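Local coordinates for protein signal recognition particle subunit SRP68 (Chaetomium thermophilum, PDB 4P3G) that probably binds the 7S RNA of the signal recognition particle through this RNA-binding domain, as part of a complex that targets secretory and membrane proteins to the endoplasmic reticulum, at residues Arg171-Tyr174 against Thr175-Thr179; Thr210-Ile213 against Ala214-His218. All coordinates share one frame; numbering follows the deposited sequence.

Contact 1. Residues Arg171-Tyr174 against Thr175-Thr179; sequences RIIY and TALAT
Arg171 to Tyr174 and Thr175 to Ala178 are successive turns of helix 160-181, joined by four i to i+4 backbone bonds that run from Thr175 N to Arg171 O through to Ala178 N on Tyr174 O. The first of these carbonyls is gripped twice. Thr175 OG1 folds back to donate to Arg171 O at 2.8 Å, and Thr175 N reaches the same oxygen from the opposite face of the carbonyl plane. A first torsion of -69° places OG1 beside the backbone N of Thr175 and thus over the preceding turn. Thr179 repeats the pattern one turn on, its OG1 lying 2.7 Å from Thr175 O, although this residue is poorly ordered. A valine in place of Thr175 would have no hydroxyl, and Arg171 O would probably be left with the backbone N-H as its sole donor from this turn. Arg171 itself runs alongside Thr175, its CG 4.0 Å from Thr175 OG1, and its extended chain carries NE to a salt bridge with Asp195 on helix 186-205. On another side of the helix, Leu177 CD1 touches two side chains of the previous turn. Leu177 CD1 meets Ile173 CG2 at 4.0 Å, these two side chains lying side by side and pointing the same way; Tyr174 CD1 approaches the same Leu177 CD1 at 4.1 Å with the ring inclined. Ile173 and Tyr174 also pack on Ala144 of helix 136-156, and the Tyr174 ring reaches Leu190 and Ile194 of helix 186-205. Ile172 and Ala176 meet Ile169 and Leu140 of a second subunit. This is the i, i+4 packing of an alpha-helix wedged between neighbouring helices, here within the all-helical, tetratricopeptide-repeat RNA-binding domain of SRP68.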
# COMPACT_ATOMS: atom_id res chain seq x y z
N ARG A 171 15.14 3.41 7.59
CA ARG A 171 14.74 3.80 6.26
C ARG A 171 14.24 5.25 6.23
O ARG A 171 14.56 6.02 5.31
CB ARG A 171 13.64 2.90 5.74
CG ARG A 171 13.09 3.39 4.42
CD ARG A 171 12.26 2.34 3.82
NE ARG A 171 12.24 2.47 2.38
CZ ARG A 171 11.27 3.07 1.70
NH1 ARG A 171 10.27 3.63 2.36
NH2 ARG A 171 11.32 3.12 0.39
N ILE A 172 13.46 5.61 7.25
CA ILE A 172 12.90 6.95 7.28
C ILE A 172 14.03 7.97 7.39
O ILE A 172 14.11 8.89 6.59
CB ILE A 172 11.90 7.08 8.44
CG1 ILE A 172 10.63 6.28 8.10
CG2 ILE A 172 11.57 8.52 8.66
CD1 ILE A 172 9.71 6.08 9.27
N ILE A 173 14.93 7.74 8.34
CA ILE A 173 16.08 8.61 8.54
C ILE A 173 16.99 8.62 7.32
O ILE A 173 17.38 9.69 6.85
CB ILE A 173 16.86 8.17 9.77
CG1 ILE A 173 15.97 8.29 11.01
CG2 ILE A 173 18.15 8.99 9.93
CD1 ILE A 173 16.69 8.04 12.31
N TYR A 174 17.29 7.45 6.77
CA TYR A 174 18.17 7.38 5.60
C TYR A 174 17.58 8.05 4.37
O TYR A 174 18.28 8.72 3.61
CB TYR A 174 18.54 5.96 5.27
CG TYR A 174 19.68 5.41 6.07
CD1 TYR A 174 20.83 6.17 6.33
CD2 TYR A 174 19.60 4.13 6.58
CE1 TYR A 174 21.85 5.63 7.06
CE2 TYR A 174 20.60 3.60 7.30
CZ TYR A 174 21.73 4.33 7.54
OH TYR A 174 22.70 3.72 8.30
N THR A 175 16.27 7.91 4.20
CA THR A 175 15.63 8.54 3.07
C THR A 175 15.82 10.03 3.15
O THR A 175 16.00 10.71 2.13
CB THR A 175 14.15 8.19 3.00
OG1 THR A 175 14.02 6.80 2.65
CG2 THR A 175 13.49 9.02 1.96
N ALA A 176 15.81 10.55 4.37
CA ALA A 176 16.05 11.97 4.55
C ALA A 176 17.50 12.33 4.26
O ALA A 176 17.76 13.26 3.49
CB ALA A 176 15.65 12.39 5.96
N LEU A 177 18.44 11.54 4.82
CA LEU A 177 19.88 11.78 4.66
C LEU A 177 20.33 11.60 3.22
O LEU A 177 21.29 12.24 2.77
CB LEU A 177 20.70 10.82 5.54
CG LEU A 177 20.66 11.04 7.05
CD1 LEU A 177 21.36 9.92 7.78
CD2 LEU A 177 21.29 12.36 7.41
N ALA A 178 19.65 10.73 2.50
CA ALA A 178 19.99 10.49 1.11
C ALA A 178 19.67 11.73 0.35
O ALA A 178 20.51 12.30 -0.31
CB ALA A 178 19.19 9.33 0.56
N THR A 179 18.45 12.16 0.55
CA THR A 179 17.84 13.23 -0.20
C THR A 179 18.59 14.57 -0.01
O THR A 179 18.65 15.39 -0.93
CB THR A 179 16.36 13.32 0.18
OG1 THR A 179 15.70 12.10 -0.18
CG2 THR A 179 15.70 14.46 -0.50

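Contact 2. Residues Thr210-Ile213 against Ala214-His218; sequences TLPI and ATIAH
Ile216 carries its CG1 beside its own backbone N (chi1 -72°), and a nearly extended second torsion of 157° then sends CD1 back toward Leu211 and Pro212. There Ile216 CD1 meets Pro212 CG at 4.1 Å, the two side chains slanting past each other, and Leu211 CG lies 4.3 Å from the same Ile216 CD1. Pro212 is the N-cap residue of helix 213-222. Pro212 O accepts from Ile216 N at 3.2 Å, in a bond with an angle of 163° at the hydrogen. One residue on, Ala217 N donates to Ile213 O at 2.8 Å. Beside the proline, Thr215 OG1 lies 3.7 Å from Pro212 CB, a plain packing contact. Other copies of the protein surround this turn: Ile207 of a third subunit packs on Ile216 and Arg199 of that subunit on Leu211, while Lys165 of a fourth reaches Ala214 and Thr215. Across the contact itself no side chain makes a hydrogen bond or salt bridge, which implies that, within the chain, main-chain bonds and apolar packing of Leu211, Pro212 and Ile216 join the loop to the helix start.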
# COMPACT_ATOMS: atom_id res chain seq x y z
N THR A 210 -4.60 -6.76 4.58
CA THR A 210 -5.49 -6.64 3.44
C THR A 210 -4.72 -6.61 2.12
O THR A 210 -3.87 -5.74 1.90
CB THR A 210 -6.35 -5.36 3.57
OG1 THR A 210 -7.37 -5.60 4.55
CG2 THR A 210 -7.01 -4.97 2.26
N LEU A 211 -5.03 -7.54 1.23
CA LEU A 211 -4.36 -7.58 -0.07
C LEU A 211 -4.70 -6.32 -0.91
O LEU A 211 -5.85 -6.04 -1.18
CB LEU A 211 -4.85 -8.80 -0.82
CG LEU A 211 -4.08 -9.35 -2.01
CD1 LEU A 211 -2.89 -10.08 -1.48
CD2 LEU A 211 -4.98 -10.27 -2.84
N PRO A 212 -3.68 -5.57 -1.35
CA PRO A 212 -4.01 -4.36 -2.10
C PRO A 212 -4.41 -4.77 -3.49
O PRO A 212 -3.55 -4.80 -4.36
CB PRO A 212 -2.68 -3.60 -2.15
CG PRO A 212 -1.64 -4.69 -2.04
CD PRO A 212 -2.23 -5.72 -1.12
N ILE A 213 -5.68 -4.96 -3.77
CA ILE A 213 -6.01 -5.62 -5.00
C ILE A 213 -6.30 -4.62 -6.10
O ILE A 213 -6.27 -4.96 -7.28
CB ILE A 213 -7.18 -6.58 -4.80
CG1 ILE A 213 -7.43 -7.39 -6.06
CG2 ILE A 213 -8.43 -5.84 -4.42
CD1 ILE A 213 -8.40 -8.47 -5.85
N ALA A 214 -6.55 -3.37 -5.73
CA ALA A 214 -6.78 -2.35 -6.75
C ALA A 214 -5.44 -1.91 -7.32
O ALA A 214 -5.31 -1.66 -8.52
CB ALA A 214 -7.57 -1.17 -6.20
N THR A 215 -4.45 -1.83 -6.44
CA THR A 215 -3.08 -1.54 -6.81
C THR A 215 -2.57 -2.59 -7.76
O THR A 215 -2.06 -2.30 -8.85
CB THR A 215 -2.21 -1.59 -5.61
OG1 THR A 215 -2.82 -0.79 -4.59
CG2 THR A 215 -0.83 -1.08 -5.95
N ILE A 216 -2.74 -3.83 -7.34
CA ILE A 216 -2.36 -4.96 -8.17
C ILE A 216 -3.14 -4.93 -9.48
O ILE A 216 -2.55 -5.06 -10.55
CB ILE A 216 -2.61 -6.27 -7.44
CG1 ILE A 216 -1.57 -6.43 -6.32
CG2 ILE A 216 -2.56 -7.43 -8.40
CD1 ILE A 216 -2.01 -7.34 -5.20
N ALA A 217 -4.44 -4.74 -9.42
CA ALA A 217 -5.21 -4.71 -10.67
C ALA A 217 -4.68 -3.64 -11.61
O ALA A 217 -4.48 -3.90 -12.79
CB ALA A 217 -6.68 -4.50 -10.40
N HIS A 218 -4.44 -2.44 -11.11
CA HIS A 218 -3.95 -1.39 -11.99
C HIS A 218 -2.54 -1.69 -12.52
O HIS A 218 -2.28 -1.49 -13.70
CB HIS A 218 -3.94 -0.02 -11.31
CG HIS A 218 -3.20 1.02 -12.10
ND1 HIS A 218 -2.04 1.62 -11.65
CD2 HIS A 218 -3.46 1.55 -13.32
CE1 HIS A 218 -1.62 2.47 -12.57
NE2 HIS A 218 -2.45 2.45 -13.59

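Contact 1 comes first along the chain, within helix 160-181; contact 2 follows after helix 186-205 and the loop beyond it, at the start of the C-terminal helix 213-222. Their centres lie about 27 Å apart and their nearest atoms about 14 Å, so they do not touch within one chain. Contact 1 belongs to the packed helices, about 15 Å from the chain centre, whereas contact 2 sits about 33 Å out on an extended arm. The assembly brings these regions together between copies: Arg171 packs on Ile213 of a third subunit, and Ala217 on Ile172 of a fourth. The C-terminal arm thus joins neighbouring RNA-binding domains in this four-chain assembly.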